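Local atomic coordinates of xylulose kinase (Bifidobacterium adolescentis ATCC 15703, PDB entry 3I8B), a protein that probably phosphorylates D-xylulose with ATP to give D-xylulose 5-phosphate, as a bacterial xylulokinase of the FGGY kinase family. Residues A104-L109 with G135-A140; Y205-N210 with G322-L327; D215-V220 with S232-I237. One frame throughout, in Å; residues are numbered along the deposited sequence.

How the contacts relate
Contacts 1 and 3 adjoin in the N-terminal FGGY domain, whereas contact 2 joins that domain to the C-terminal one. Contacts 1 and 3 share a packing surface: Leu-105 CD2 of helix 99-110 rests on Val-220 CG1 of helix 214-225 at 3.6 Å, and the selenium of Met-219 lies against Lys-108. Contact 2 stands apart, its nearest atoms about 5 Å from contact 1 and about 6 Å from contact 3; along the chain, contact 3 is nested between its two segments. The side chains of Pro-138 and Ala-207 each lie about 11 Å from that of a predicted substrate-binding residue, His-75 and Gln-74 respectively. The side chain of Ile-237 in contact 3 is about 11 Å from the bound magnesium ion.

Contact 1 (A104-L109 with G135-A140); sequences ALIEKL and GSSPVA
The pyrrolidine ring of Pro-138 receives Ile-106 over one face, while Leu-105 arrives beyond its CG corner, close to the mean plane of the ring. Above the face sits the Ile-106 methylene CG1, 3.8 Å from Pro-138 CD and almost as near to Pro-138 CG. Leu-105 takes part with the root of its side chain, CB lying 4.0 Å from Pro-138 CG. The contact is apolar packing, with no polar bond between the two segments. Ile-106 reaches the ring because CG1 stands anti to its own carbonyl carbon (chi1 -71°) and the chain then runs on extended, which carries CD1 past the ring to polar atoms. There the methyl lies 3.8 Å from Pro-138 O and 3.9 Å from Ser-137 OG, packing against both oxygens without bonding to either. In the N-terminal domain of this FGGY kinase, a member of the actin-like ATPase clan, the contact seats helix 99-110 on the linker between helices 122-134 and 143-153. That linker starts at Gly-135, whose positive phi (102°) ends the preceding helix in a conformation that calls for glycine. Shortening Ile-106 to an alanine removes CG1, CG2 and CD1, and would probably leave that face of Pro-138 without its aliphatic cover and Ser-137 OG without the methyl beside it. Trp-130 reinforces the same junction, its NE1 hydrogen-bonded to Leu-105 O and its side chain touching Pro-138. Farther along the linker, Ser-136 OG is hydrogen-bonded to Gly-316 N, on strand 315-318 of the large C-terminal sheet.

Contact 2 (Y205-N210 with G322-L327); sequences YDAASN and GHYLPL
With CG anti to its carbonyl carbon (chi1 -63°) and its ring turned broadside to the CA-CB-CG bend (chi2 -87°), Tyr-324 projects its phenol from the start of strand 324-330 to Ala-207 and Ala-208. The two alanines belong to the turn of a small beta-hairpin formed by strands 205-206 and 211-212, so a hairpin of the N-terminal FGGY domain here meets a sheet strand of the C-terminal domain. The surface involved is modest, and the distal half of one ring supplies nearly all of it from the strand side. Ala-207 CB approaches the ring obliquely, 4.1 Å from Tyr-324 CE1. Ala-208 presents backbone instead: its N lies at the ring edge, near the plane, and its CA comes within 3.5 Å of Tyr-324 OH. The same ring has a cation-pi partner in Arg-196, which also touches Ala-207, so the guanidinium-bearing side chain reaches both sides of the domain junction.

The turn that receives the phenol is itself well tied. Ser-209 N donates to Asp-206 OD2 from above the carboxylate plane at 3.1 Å, which makes the Asx motif, and Ser-209 OG adds a second bond to Asp-206 OD2 at the anti lone pair, 2.6 Å away. Tyr-205 OH donates to Asn-210 OD1, which lies in the plane of the tyrosine ring, thereby linking the two ends of the segment. The polar link between the segments runs through one water, which donates to Ala-207 O at 3.0 Å and is hydrogen-bonded to Tyr-324 OH at 3.1 Å.

Contact 3 (D215-V220 with S232-I237); sequences DLIAMV and SHAEAI
The backbones come closest at Ala-218 and Ala-234, whose CA atoms are 5.2 Å apart, a separation that small residues make possible. The pair joins two consecutive helices, 214-225 and 227-236, separated by a break of one residue, in a compact helical hairpin of the N-terminal FGGY domain. Ala-234 is at the centre of the contact. Its methyl points at the other helix and meets the backbone itself, with CB 3.6 Å from Ala-218 N, and it also lies 3.9 Å from the Ala-218 methyl CB. There is little side chain between the two helices at this point, and the alanine methyls fill the interval directly.

Ile-217 flanks the alanines with one branch. CG2 is anti to the backbone N and CG1 anti to the carbonyl carbon (chi1 -64°); the CG2 methyl is the one that faces the second helix, 4.0 Å from Ala-234 CB. Tyr-204 and Leu-239 add further packing on Ile-217, so this isoleucine is buried among several parts of the domain.

Polar bonds lie at the margins. Arg-214 NH1 is hydrogen-bonded to both Ala-234 O and Ile-237 O, fastening the start of one helix to the end of the other, while His-233 NE2 ties helix 227-236 to Val-158 O, outside the hairpin. From Ile-237, the first residue to leave helical angles at the end of helix 227-236, the chain runs on toward Thr-241, one of the magnesium ligands together with Glu-190 and Leu-192. At that exit, Ile-237 reaches back with CD1, which lies 4.4 Å from Ile-217 CG2.

Contact 1 (A104-L109 with G135-A140)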
loop_
_atom_site.group_PDB
_atom_site.type_symbol
_atom_site.label_atom_id
_atom_site.label_comp_id
_atom_site.label_asym_id
_atom_site.label_seq_id
_atom_site.Cartn_x
_atom_site.Cartn_y
_atom_site.Cartn_z
ATOM N N ALA A 104 6.107 -11.471 17.711
ATOM C CA ALA A 104 6.134 -12.899 17.994
ATOM C C ALA A 104 6.329 -13.758 16.732
ATOM O O ALA A 104 7.055 -14.760 16.757
ATOM C CB ALA A 104 4.860 -13.305 18.738
ATOM N N LEU A 105 5.680 -13.374 15.632
ATOM C CA LEU A 105 5.833 -14.105 14.369
ATOM C C LEU A 105 7.290 -14.150 13.942
ATOM O O LEU A 105 7.777 -15.168 13.455
ATOM C CB LEU A 105 4.999 -13.452 13.254
ATOM C CG LEU A 105 3.497 -13.701 13.319
ATOM C CD1 LEU A 105 2.745 -12.723 12.420
ATOM C CD2 LEU A 105 3.213 -15.137 12.921
ATOM N N ILE A 106 7.975 -13.030 14.107
ATOM C CA ILE A 106 9.385 -12.948 13.758
ATOM C C ILE A 106 10.219 -13.901 14.629
ATOM O O ILE A 106 11.023 -14.683 14.114
ATOM C CB ILE A 106 9.919 -11.495 13.873
ATOM C CG1 ILE A 106 9.343 -10.625 12.749
ATOM C CG2 ILE A 106 11.450 -11.478 13.822
ATOM C CD1 ILE A 106 9.389 -9.152 13.044
ATOM N N GLU A 107 10.007 -13.841 15.942
ATOM C CA GLU A 107 10.727 -14.718 16.871
ATOM C C GLU A 107 10.414 -16.191 16.574
ATOM O O GLU A 107 11.297 -17.052 16.614
ATOM C CB GLU A 107 10.374 -14.372 18.314
ATOM C CG GLU A 107 10.961 -13.039 18.804
ATOM C CD GLU A 107 10.722 -12.772 20.298
ATOM O OE1 GLU A 107 9.959 -13.516 20.952
ATOM O OE2 GLU A 107 11.294 -11.801 20.823
ATOM N N LYS A 108 9.157 -16.471 16.248
ATOM C CA LYS A 108 8.733 -17.852 15.985
ATOM C C LYS A 108 9.410 -18.471 14.761
ATOM O O LYS A 108 9.875 -19.623 14.815
ATOM C CB LYS A 108 7.214 -17.942 15.853
ATOM C CG LYS A 108 6.690 -19.358 15.668
ATOM C CD LYS A 108 6.747 -20.150 16.973
ATOM C CE LYS A 108 6.155 -21.549 16.769
ATOM N NZ LYS A 108 6.191 -22.354 18.019
ATOM N N LEU A 109 9.472 -17.716 13.661
ATOM C CA LEU A 109 10.164 -18.187 12.453
ATOM C C LEU A 109 11.689 -18.181 12.585
ATOM O O LEU A 109 12.373 -18.969 11.929
ATOM C CB LEU A 109 9.773 -17.381 11.204
ATOM C CG LEU A 109 8.944 -18.000 10.067
ATOM C CD1 LEU A 109 9.223 -17.276 8.725
ATOM C CD2 LEU A 109 9.194 -19.489 9.910
ATOM N N GLY A 135 7.889 -12.321 1.045
ATOM C CA GLY A 135 8.280 -11.002 0.565
ATOM C C GLY A 135 8.457 -9.893 1.598
ATOM O O GLY A 135 9.140 -8.893 1.317
ATOM N N SER A 136 7.837 -10.031 2.774
ATOM C CA SER A 136 7.881 -8.960 3.767
ATOM C C SER A 136 8.046 -9.466 5.197
ATOM O O SER A 136 7.561 -10.545 5.567
ATOM C CB SER A 136 6.616 -8.084 3.709
ATOM O OG SER A 136 6.284 -7.698 2.385
ATOM N N SER A 137 8.722 -8.661 6.008
ATOM C CA SER A 137 8.866 -8.949 7.426
ATOM C C SER A 137 7.687 -8.370 8.226
ATOM O O SER A 137 7.357 -7.183 8.080
ATOM C CB SER A 137 10.198 -8.397 7.930
ATOM O OG SER A 137 10.343 -8.648 9.313
ATOM N N PRO A 138 7.055 -9.202 9.087
ATOM C CA PRO A 138 5.832 -8.823 9.810
ATOM C C PRO A 138 5.872 -7.449 10.481
ATOM O O PRO A 138 6.857 -7.077 11.125
ATOM C CB PRO A 138 5.692 -9.928 10.870
ATOM C CG PRO A 138 6.323 -11.097 10.261
ATOM C CD PRO A 138 7.476 -10.571 9.424
ATOM N N VAL A 139 4.798 -6.690 10.284
ATOM C CA VAL A 139 4.521 -5.487 11.062
ATOM C C VAL A 139 3.044 -5.578 11.411
ATOM O O VAL A 139 2.323 -6.405 10.850
ATOM C CB VAL A 139 4.830 -4.164 10.291
ATOM C CG1 VAL A 139 6.334 -3.977 10.107
ATOM C CG2 VAL A 139 4.120 -4.130 8.941
ATOM N N ALA A 140 2.599 -4.750 12.336
ATOM C CA ALA A 140 1.209 -4.761 12.785
ATOM C C ALA A 140 0.200 -4.603 11.647
ATOM O O ALA A 140 -0.948 -5.032 11.772
ATOM C CB ALA A 140 0.989 -3.668 13.830
#

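Contact 2 (Y205-N210 with G322-L327)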
loop_
_atom_site.group_PDB
_atom_site.type_symbol
_atom_site.label_atom_id
_atom_site.label_comp_id
_atom_site.label_asym_id
_atom_site.label_seq_id
_atom_site.Cartn_x
_atom_site.Cartn_y
_atom_site.Cartn_z
ATOM N N TYR A 205 0.660 -15.242 1.748
ATOM C CA TYR A 205 0.642 -15.512 0.306
ATOM C C TYR A 205 1.993 -15.193 -0.319
ATOM O O TYR A 205 2.608 -14.173 -0.008
ATOM C CB TYR A 205 -0.458 -14.701 -0.381
ATOM C CG TYR A 205 -0.451 -14.792 -1.894
ATOM C CD1 TYR A 205 -0.996 -15.890 -2.550
ATOM C CD2 TYR A 205 0.109 -13.783 -2.666
ATOM C CE1 TYR A 205 -0.985 -15.977 -3.955
ATOM C CE2 TYR A 205 0.124 -13.857 -4.053
ATOM C CZ TYR A 205 -0.422 -14.949 -4.695
ATOM O OH TYR A 205 -0.406 -15.005 -6.086
ATOM N N ASP A 206 2.458 -16.070 -1.194
ATOM C CA ASP A 206 3.704 -15.818 -1.908
ATOM C C ASP A 206 3.481 -15.623 -3.409
ATOM O O ASP A 206 3.181 -16.578 -4.134
ATOM C CB ASP A 206 4.713 -16.940 -1.672
ATOM C CG ASP A 206 6.041 -16.674 -2.368
ATOM O OD1 ASP A 206 6.687 -15.643 -2.065
ATOM O OD2 ASP A 206 6.427 -17.483 -3.228
ATOM N N ALA A 207 3.652 -14.380 -3.855
ATOM C CA ALA A 207 3.387 -13.975 -5.243
ATOM C C ALA A 207 4.292 -14.675 -6.247
ATOM O O ALA A 207 3.836 -15.095 -7.310
ATOM C CB ALA A 207 3.495 -12.454 -5.397
ATOM N N ALA A 208 5.571 -14.799 -5.915
ATOM C CA ALA A 208 6.510 -15.471 -6.801
ATOM C C ALA A 208 6.020 -16.865 -7.184
ATOM O O ALA A 208 6.112 -17.260 -8.345
ATOM C CB ALA A 208 7.901 -15.543 -6.161
ATOM N N SER A 209 5.489 -17.609 -6.219
ATOM C CA SER A 209 5.036 -18.967 -6.503
ATOM C C SER A 209 3.520 -19.078 -6.671
ATOM O O SER A 209 3.003 -20.150 -6.971
ATOM C CB SER A 209 5.532 -19.950 -5.436
ATOM O OG SER A 209 5.096 -19.566 -4.147
ATOM N N ASN A 210 2.815 -17.971 -6.488
ATOM C CA ASN A 210 1.353 -17.996 -6.451
ATOM C C ASN A 210 0.808 -19.046 -5.475
ATOM O O ASN A 210 -0.074 -19.835 -5.816
ATOM C CB ASN A 210 0.763 -18.195 -7.854
ATOM C CG ASN A 210 -0.732 -17.933 -7.899
ATOM O OD1 ASN A 210 -1.242 -17.055 -7.202
ATOM N ND2 ASN A 210 -1.445 -18.696 -8.722
ATOM N N GLY A 322 1.044 -7.818 -13.169
ATOM C CA GLY A 322 1.722 -9.098 -13.167
ATOM C C GLY A 322 3.155 -8.988 -12.684
ATOM O O GLY A 322 3.923 -9.941 -12.781
ATOM N N HIS A 323 3.520 -7.827 -12.159
ATOM C CA HIS A 323 4.894 -7.619 -11.721
ATOM C C HIS A 323 5.021 -7.345 -10.225
ATOM O O HIS A 323 4.227 -7.844 -9.426
ATOM C CB HIS A 323 5.545 -6.516 -12.561
ATOM C CG HIS A 323 5.597 -6.850 -14.017
ATOM N ND1 HIS A 323 4.685 -6.354 -14.929
ATOM C CD2 HIS A 323 6.424 -7.662 -14.717
ATOM C CE1 HIS A 323 4.965 -6.828 -16.129
ATOM N NE2 HIS A 323 6.014 -7.628 -16.027
ATOM N N TYR A 324 6.008 -6.539 -9.846
ATOM C CA TYR A 324 6.326 -6.381 -8.433
ATOM C C TYR A 324 6.380 -4.936 -7.959
ATOM O O TYR A 324 6.726 -4.033 -8.725
ATOM C CB TYR A 324 7.594 -7.170 -8.091
ATOM C CG TYR A 324 7.353 -8.640 -8.319
ATOM C CD1 TYR A 324 6.807 -9.438 -7.313
ATOM C CD2 TYR A 324 7.615 -9.226 -9.548
ATOM C CE1 TYR A 324 6.541 -10.779 -7.525
ATOM C CE2 TYR A 324 7.351 -10.579 -9.770
ATOM C CZ TYR A 324 6.807 -11.344 -8.752
ATOM O OH TYR A 324 6.546 -12.682 -8.947
ATOM N N LEU A 325 6.009 -4.751 -6.693
ATOM C CA LEU A 325 5.905 -3.446 -6.051
ATOM C C LEU A 325 6.709 -3.373 -4.736
ATOM O O LEU A 325 6.143 -3.423 -3.635
ATOM C CB LEU A 325 4.432 -3.118 -5.778
ATOM C CG LEU A 325 4.112 -1.670 -5.387
ATOM C CD1 LEU A 325 4.085 -0.816 -6.633
ATOM C CD2 LEU A 325 2.780 -1.589 -4.660
ATOM N N PRO A 326 8.040 -3.284 -4.846
ATOM C CA PRO A 326 8.833 -2.975 -3.648
ATOM C C PRO A 326 8.337 -1.669 -3.057
ATOM O O PRO A 326 8.279 -0.664 -3.760
ATOM C CB PRO A 326 10.256 -2.792 -4.204
ATOM C CG PRO A 326 10.058 -2.581 -5.708
ATOM C CD PRO A 326 8.907 -3.505 -6.016
ATOM N N LEU A 327 7.983 -1.682 -1.777
ATOM C CA LEU A 327 7.336 -0.535 -1.165
ATOM C C LEU A 327 8.054 -0.120 0.116
ATOM O O LEU A 327 8.188 -0.918 1.043
ATOM C CB LEU A 327 5.884 -0.867 -0.850
ATOM C CG LEU A 327 5.076 0.348 -0.405
ATOM C CD1 LEU A 327 4.098 0.735 -1.493
ATOM C CD2 LEU A 327 4.340 0.022 0.886
HETATM O O HOH W 1 3.856 -13.874 -10.048
#

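Contact 3 (D215-V220 with S232-I237)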
loop_
_atom_site.group_PDB
_atom_site.type_symbol
_atom_site.label_atom_id
_atom_site.label_comp_id
_atom_site.label_asym_id
_atom_site.label_seq_id
_atom_site.Cartn_x
_atom_site.Cartn_y
_atom_site.Cartn_z
ATOM N N ASP A 215 0.293 -23.059 6.190
ATOM C CA ASP A 215 1.069 -23.405 7.383
ATOM C C ASP A 215 1.353 -22.190 8.281
ATOM O O ASP A 215 1.466 -22.323 9.501
ATOM C CB ASP A 215 2.390 -24.098 7.002
ATOM C CG ASP A 215 3.254 -23.253 6.072
ATOM O OD1 ASP A 215 2.732 -22.721 5.065
ATOM O OD2 ASP A 215 4.471 -23.137 6.338
ATOM N N LEU A 216 1.494 -21.015 7.677
ATOM C CA LEU A 216 1.744 -19.804 8.448
ATOM C C LEU A 216 0.453 -19.368 9.136
ATOM O O LEU A 216 0.486 -18.744 10.199
ATOM C CB LEU A 216 2.323 -18.690 7.567
ATOM C CG LEU A 216 3.643 -19.093 6.907
ATOM C CD1 LEU A 216 4.113 -18.038 5.906
ATOM C CD2 LEU A 216 4.707 -19.340 7.961
ATOM N N ILE A 217 -0.683 -19.706 8.537
ATOM C CA ILE A 217 -1.971 -19.465 9.188
ATOM C C ILE A 217 -2.150 -20.430 10.375
ATOM O O ILE A 217 -2.424 -19.995 11.487
ATOM C CB ILE A 217 -3.159 -19.583 8.202
ATOM C CG1 ILE A 217 -3.068 -18.488 7.124
ATOM C CG2 ILE A 217 -4.472 -19.494 8.959
ATOM C CD1 ILE A 217 -4.086 -18.633 5.978
ATOM N N ALA A 218 -1.967 -21.726 10.136
ATOM C CA ALA A 218 -1.985 -22.711 11.219
ATOM C C ALA A 218 -1.099 -22.245 12.368
ATOM O O ALA A 218 -1.431 -22.411 13.540
ATOM C CB ALA A 218 -1.513 -24.094 10.716
HETATM N N MSE A 219 0.038 -21.661 12.020
HETATM C CA MSE A 219 1.017 -21.258 13.023
HETATM C C MSE A 219 0.413 -20.310 14.048
HETATM O O MSE A 219 0.741 -20.382 15.237
HETATM C CB MSE A 219 2.234 -20.624 12.352
HETATM C CG MSE A 219 3.094 -19.767 13.267
HETATM SE SE MSE A 219 4.606 -18.985 12.270
HETATM C CE MSE A 219 5.541 -20.625 11.740
ATOM N N VAL A 220 -0.471 -19.418 13.597
ATOM C CA VAL A 220 -1.087 -18.458 14.521
ATOM C C VAL A 220 -2.375 -18.966 15.169
ATOM O O VAL A 220 -2.778 -18.466 16.219
ATOM C CB VAL A 220 -1.312 -17.067 13.869
ATOM C CG1 VAL A 220 -0.035 -16.610 13.171
ATOM C CG2 VAL A 220 -2.502 -17.092 12.892
ATOM N N SER A 232 -5.847 -28.437 10.638
ATOM C CA SER A 232 -7.100 -28.776 9.987
ATOM C C SER A 232 -7.886 -27.512 9.616
ATOM O O SER A 232 -8.424 -27.399 8.515
ATOM C CB SER A 232 -7.946 -29.668 10.894
ATOM O OG SER A 232 -7.237 -30.829 11.289
ATOM N N HIS A 233 -7.962 -26.581 10.554
ATOM C CA HIS A 233 -8.672 -25.323 10.345
ATOM C C HIS A 233 -8.067 -24.578 9.151
ATOM O O HIS A 233 -8.777 -24.167 8.243
ATOM C CB HIS A 233 -8.570 -24.465 11.610
ATOM C CG HIS A 233 -9.605 -23.386 11.713
ATOM N ND1 HIS A 233 -10.448 -23.044 10.671
ATOM C CD2 HIS A 233 -9.918 -22.551 12.730
ATOM C CE1 HIS A 233 -11.237 -22.056 11.047
ATOM N NE2 HIS A 233 -10.939 -21.739 12.299
ATOM N N ALA A 234 -6.748 -24.411 9.150
ATOM C CA ALA A 234 -6.086 -23.620 8.117
ATOM C C ALA A 234 -6.271 -24.221 6.725
ATOM O O ALA A 234 -6.317 -23.493 5.733
ATOM C CB ALA A 234 -4.594 -23.420 8.445
ATOM N N GLU A 235 -6.395 -25.545 6.659
ATOM C CA GLU A 235 -6.733 -26.223 5.414
ATOM C C GLU A 235 -8.170 -25.974 5.015
ATOM O O GLU A 235 -8.468 -25.834 3.835
ATOM C CB GLU A 235 -6.510 -27.741 5.515
ATOM C CG GLU A 235 -5.041 -28.139 5.483
ATOM C CD GLU A 235 -4.289 -27.501 4.317
ATOM O OE1 GLU A 235 -4.707 -27.687 3.152
ATOM O OE2 GLU A 235 -3.276 -26.813 4.565
ATOM N N ALA A 236 -9.068 -25.942 5.989
ATOM C CA ALA A 236 -10.493 -25.829 5.684
ATOM C C ALA A 236 -10.916 -24.396 5.292
ATOM O O ALA A 236 -11.925 -24.212 4.636
ATOM C CB ALA A 236 -11.322 -26.324 6.863
ATOM N N ILE A 237 -10.141 -23.399 5.697
ATOM C CA ILE A 237 -10.506 -21.988 5.494
ATOM C C ILE A 237 -10.540 -21.595 4.013
ATOM O O ILE A 237 -9.641 -21.957 3.250
ATOM C CB ILE A 237 -9.546 -21.052 6.281
ATOM C CG1 ILE A 237 -9.902 -21.079 7.772
ATOM C CG2 ILE A 237 -9.602 -19.608 5.742
ATOM C CD1 ILE A 237 -8.786 -20.540 8.674
#